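Local coordinates for hypothetical protein TM0486 (Thermotoga maritima, PDB 1VK8) that binds thiamin and takes part in the cell's response to oxidative conditions, possibly with a role in thiamin biosynthesis or salvage, at residues Lys15-Ile20 with Ile96-Lys101. Numbering follows the deposited sequence.
Sequences KVTVSI and ITIEEK
Thr17 and Lys101 meet tip to tip where the short C-terminal helix 98-102 packs against the first strand of the antiparallel sheet of the ferredoxin-like βαββαβ fold in this MTH1187-YkoF-clan protein, on the sheet face turned away from helix 62-76. Lys101 NZ donates to Thr17 OG1 at 2.9 Å; the lysine chain gets there by bending at its third torsion (chi3 88°). The same ammonium forms a salt bridge with Asp90 on the adjacent strand 82-92 and a weak hydrogen bond to the Pro53 carbonyl of a second subunit. Ile98 packs on that Pro53 and Lys101 on His32 of the same second subunit, so the contact lies at a subunit interface. Thr17 CG2 lies against the start of the helix, 3.7 Å from Ile98 N, and also touches Ile98 CG1. Both branches are placed by a chi1 of 69°, which sets CG2 anti to the carbonyl carbon and OG1 on the lysine side. A valine here would probably leave the Lys101 ammonium without its hydroxyl acceptor on the strand. Before the helix begins, Ile96 N donates to Lys15 O at 3.0 Å. Thr97 is the N-cap: its OG1 accepts from Glu100 N at 3.2 Å and donates to Glu100 OE1 at 2.8 Å, on that oxygen's anti lone pair.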
ATOM      1  N   LYS C  15     -11.513   0.186  18.790  1.00 14.38           N
ATOM      2  CA  LYS C  15     -10.311  -0.370  18.238  1.00 13.97           C
ATOM      3  C   LYS C  15     -10.213  -0.020  16.766  1.00  9.13           C
ATOM      4  O   LYS C  15     -11.192   0.342  16.127  1.00  7.45           O
ATOM      5  CB  LYS C  15     -10.307  -1.892  18.405  1.00 16.88           C
ATOM      6  CG  LYS C  15     -10.052  -2.338  19.824  1.00 21.78           C
ATOM      7  CD  LYS C  15     -10.294  -3.824  20.038  1.00 28.43           C
ATOM      8  CE  LYS C  15      -9.776  -4.245  21.443  1.00 40.95           C
ATOM      9  NZ  LYS C  15     -10.549  -5.369  22.106  1.00 41.29           N
ATOM     10  N   VAL C  16      -9.008  -0.110  16.241  1.00  7.61           N
ATOM     11  CA  VAL C  16      -8.779  -0.060  14.808  1.00  8.20           C
ATOM     12  C   VAL C  16      -8.091  -1.367  14.425  1.00  7.62           C
ATOM     13  O   VAL C  16      -7.648  -2.088  15.290  1.00  8.09           O
ATOM     14  CB  VAL C  16      -7.868   1.144  14.388  1.00  6.86           C
ATOM     15  CG1 VAL C  16      -8.560   2.469  14.638  1.00 13.28           C
ATOM     16  CG2 VAL C  16      -6.511   1.122  15.101  1.00 10.00           C
ATOM     17  N   THR C  17      -7.990  -1.644  13.128  1.00  7.99           N
ATOM     18  CA  THR C  17      -7.084  -2.670  12.636  1.00  9.46           C
ATOM     19  C   THR C  17      -5.984  -1.971  11.870  1.00  9.62           C
ATOM     20  O   THR C  17      -6.217  -0.958  11.197  1.00  9.09           O
ATOM     21  CB  THR C  17      -7.793  -3.746  11.748  1.00 12.19           C
ATOM     22  OG1 THR C  17      -8.223  -3.170  10.501  1.00 13.19           O
ATOM     23  CG2 THR C  17      -9.056  -4.271  12.389  1.00 11.09           C
ATOM     24  N   VAL C  18      -4.781  -2.507  12.001  1.00  8.36           N
ATOM     25  CA  VAL C  18      -3.587  -1.980  11.361  1.00  7.90           C
ATOM     26  C   VAL C  18      -2.810  -3.158  10.815  1.00  8.07           C
ATOM     27  O   VAL C  18      -2.350  -4.028  11.570  1.00  9.11           O
ATOM     28  CB  VAL C  18      -2.693  -1.202  12.364  1.00  6.56           C
ATOM     29  CG1 VAL C  18      -1.479  -0.617  11.677  1.00  9.32           C
ATOM     30  CG2 VAL C  18      -3.535  -0.075  13.049  1.00 10.53           C
ATOM     31  N   SER C  19      -2.672  -3.194   9.496  1.00  8.95           N
ATOM     32  CA  SER C  19      -1.872  -4.195   8.839  1.00 10.00           C
ATOM     33  C   SER C  19      -0.515  -3.613   8.565  1.00  9.06           C
ATOM     34  O   SER C  19      -0.393  -2.496   8.081  1.00  8.24           O
ATOM     35  CB  SER C  19      -2.584  -4.648   7.564  1.00 12.85           C
ATOM     36  OG  SER C  19      -3.861  -5.160   7.924  1.00 19.66           O
ATOM     37  N   ILE C  20       0.511  -4.379   8.910  1.00  7.86           N
ATOM     38  CA  ILE C  20       1.882  -3.933   8.931  1.00  7.72           C
ATOM     39  C   ILE C  20       2.656  -4.821   7.967  1.00  8.89           C
ATOM     40  O   ILE C  20       2.571  -6.058   8.033  1.00  6.28           O
ATOM     41  CB  ILE C  20       2.458  -4.084  10.349  1.00  7.78           C
ATOM     42  CG1 ILE C  20       1.675  -3.244  11.342  1.00  8.24           C
ATOM     43  CG2 ILE C  20       3.946  -3.724  10.391  1.00  9.57           C
ATOM     44  CD1 ILE C  20       2.008  -3.548  12.767  1.00  9.82           C
ATOM     45  N   ILE C  96     -13.640  -0.753  14.878  1.00  7.99           N
ATOM     46  CA  ILE C  96     -13.747  -1.835  13.909  1.00  8.14           C
ATOM     47  C   ILE C  96     -12.754  -2.935  14.319  1.00 10.57           C
ATOM     48  O   ILE C  96     -11.664  -2.652  14.864  1.00 11.52           O
ATOM     49  CB  ILE C  96     -13.473  -1.334  12.457  1.00  7.77           C
ATOM     50  CG1 ILE C  96     -13.770  -2.419  11.407  1.00  8.93           C
ATOM     51  CG2 ILE C  96     -12.052  -0.827  12.303  1.00 14.61           C
ATOM     52  CD1 ILE C  96     -15.237  -2.749  11.239  1.00 13.16           C
ATOM     53  N   THR C  97     -13.119  -4.177  14.042  1.00  9.65           N
ATOM     54  CA  THR C  97     -12.335  -5.334  14.471  1.00 10.98           C
ATOM     55  C   THR C  97     -12.054  -6.250  13.297  1.00  9.86           C
ATOM     56  O   THR C  97     -12.696  -6.150  12.253  1.00  8.25           O
ATOM     57  CB  THR C  97     -13.111  -6.165  15.517  1.00 10.23           C
ATOM     58  OG1 THR C  97     -14.381  -6.551  14.983  1.00 12.12           O
ATOM     59  CG2 THR C  97     -13.443  -5.346  16.740  1.00 15.46           C
ATOM     60  N   ILE C  98     -11.096  -7.159  13.497  1.00  6.83           N
ATOM     61  CA  ILE C  98     -10.780  -8.179  12.514  1.00  8.99           C
ATOM     62  C   ILE C  98     -12.030  -9.004  12.187  1.00  8.21           C
ATOM     63  O   ILE C  98     -12.366  -9.184  11.000  1.00  9.95           O
ATOM     64  CB  ILE C  98      -9.589  -9.057  13.026  1.00  7.44           C
ATOM     65  CG1 ILE C  98      -8.282  -8.257  13.011  1.00  9.48           C
ATOM     66  CG2 ILE C  98      -9.467 -10.318  12.181  1.00 12.19           C
ATOM     67  CD1 ILE C  98      -7.091  -8.948  13.710  1.00 11.60           C
ATOM     68  N   GLU C  99     -12.740  -9.451  13.227  1.00  7.64           N
ATOM     69  CA  GLU C  99     -13.881 -10.354  13.081  1.00 12.88           C
ATOM     70  C   GLU C  99     -14.977  -9.703  12.263  1.00 11.48           C
ATOM     71  O   GLU C  99     -15.586 -10.346  11.427  1.00 15.27           O
ATOM     72  CB  GLU C  99     -14.411 -10.780  14.456  1.00 16.23           C
ATOM     73  CG  GLU C  99     -15.545 -11.792  14.443  1.00 30.85           C
ATOM     74  CD  GLU C  99     -16.109 -12.086  15.831  1.00 45.22           C
ATOM     75  OE1 GLU C  99     -15.509 -11.649  16.847  1.00 44.80           O
ATOM     76  OE2 GLU C  99     -17.160 -12.768  15.908  1.00 55.80           O
ATOM     77  N   GLU C 100     -15.194  -8.407  12.449  1.00 11.48           N
ATOM     78  CA  GLU C 100     -16.241  -7.706  11.703  1.00 13.97           C
ATOM     79  C   GLU C 100     -15.939  -7.714  10.208  1.00 16.85           C
ATOM     80  O   GLU C 100     -16.842  -7.655   9.392  1.00 18.35           O
ATOM     81  CB  GLU C 100     -16.402  -6.254  12.183  1.00 13.20           C
ATOM     82  CG  GLU C 100     -17.074  -6.141  13.537  1.00 19.79           C
ATOM     83  CD  GLU C 100     -17.075  -4.727  14.093  1.00 17.34           C
ATOM     84  OE1 GLU C 100     -16.056  -4.303  14.660  1.00 16.26           O
ATOM     85  OE2 GLU C 100     -18.108  -4.033  13.973  1.00 24.63           O
ATOM     86  N   LYS C 101     -14.668  -7.788   9.851  1.00 16.43           N
ATOM     87  CA  LYS C 101     -14.262  -7.810   8.448  1.00 17.94           C
ATOM     88  C   LYS C 101     -14.066  -9.207   7.826  1.00 20.72           C
ATOM     89  O   LYS C 101     -14.195  -9.360   6.614  1.00 24.25           O
ATOM     90  CB  LYS C 101     -12.996  -6.995   8.320  1.00 18.08           C
ATOM     91  CG  LYS C 101     -13.124  -5.581   8.860  1.00 22.03           C
ATOM     92  CD  LYS C 101     -11.780  -4.967   9.175  1.00 21.93           C
ATOM     93  CE  LYS C 101     -11.246  -4.308   7.954  1.00 31.17           C
ATOM     94  NZ  LYS C 101      -9.920  -3.891   8.268  1.00 19.22           N
TER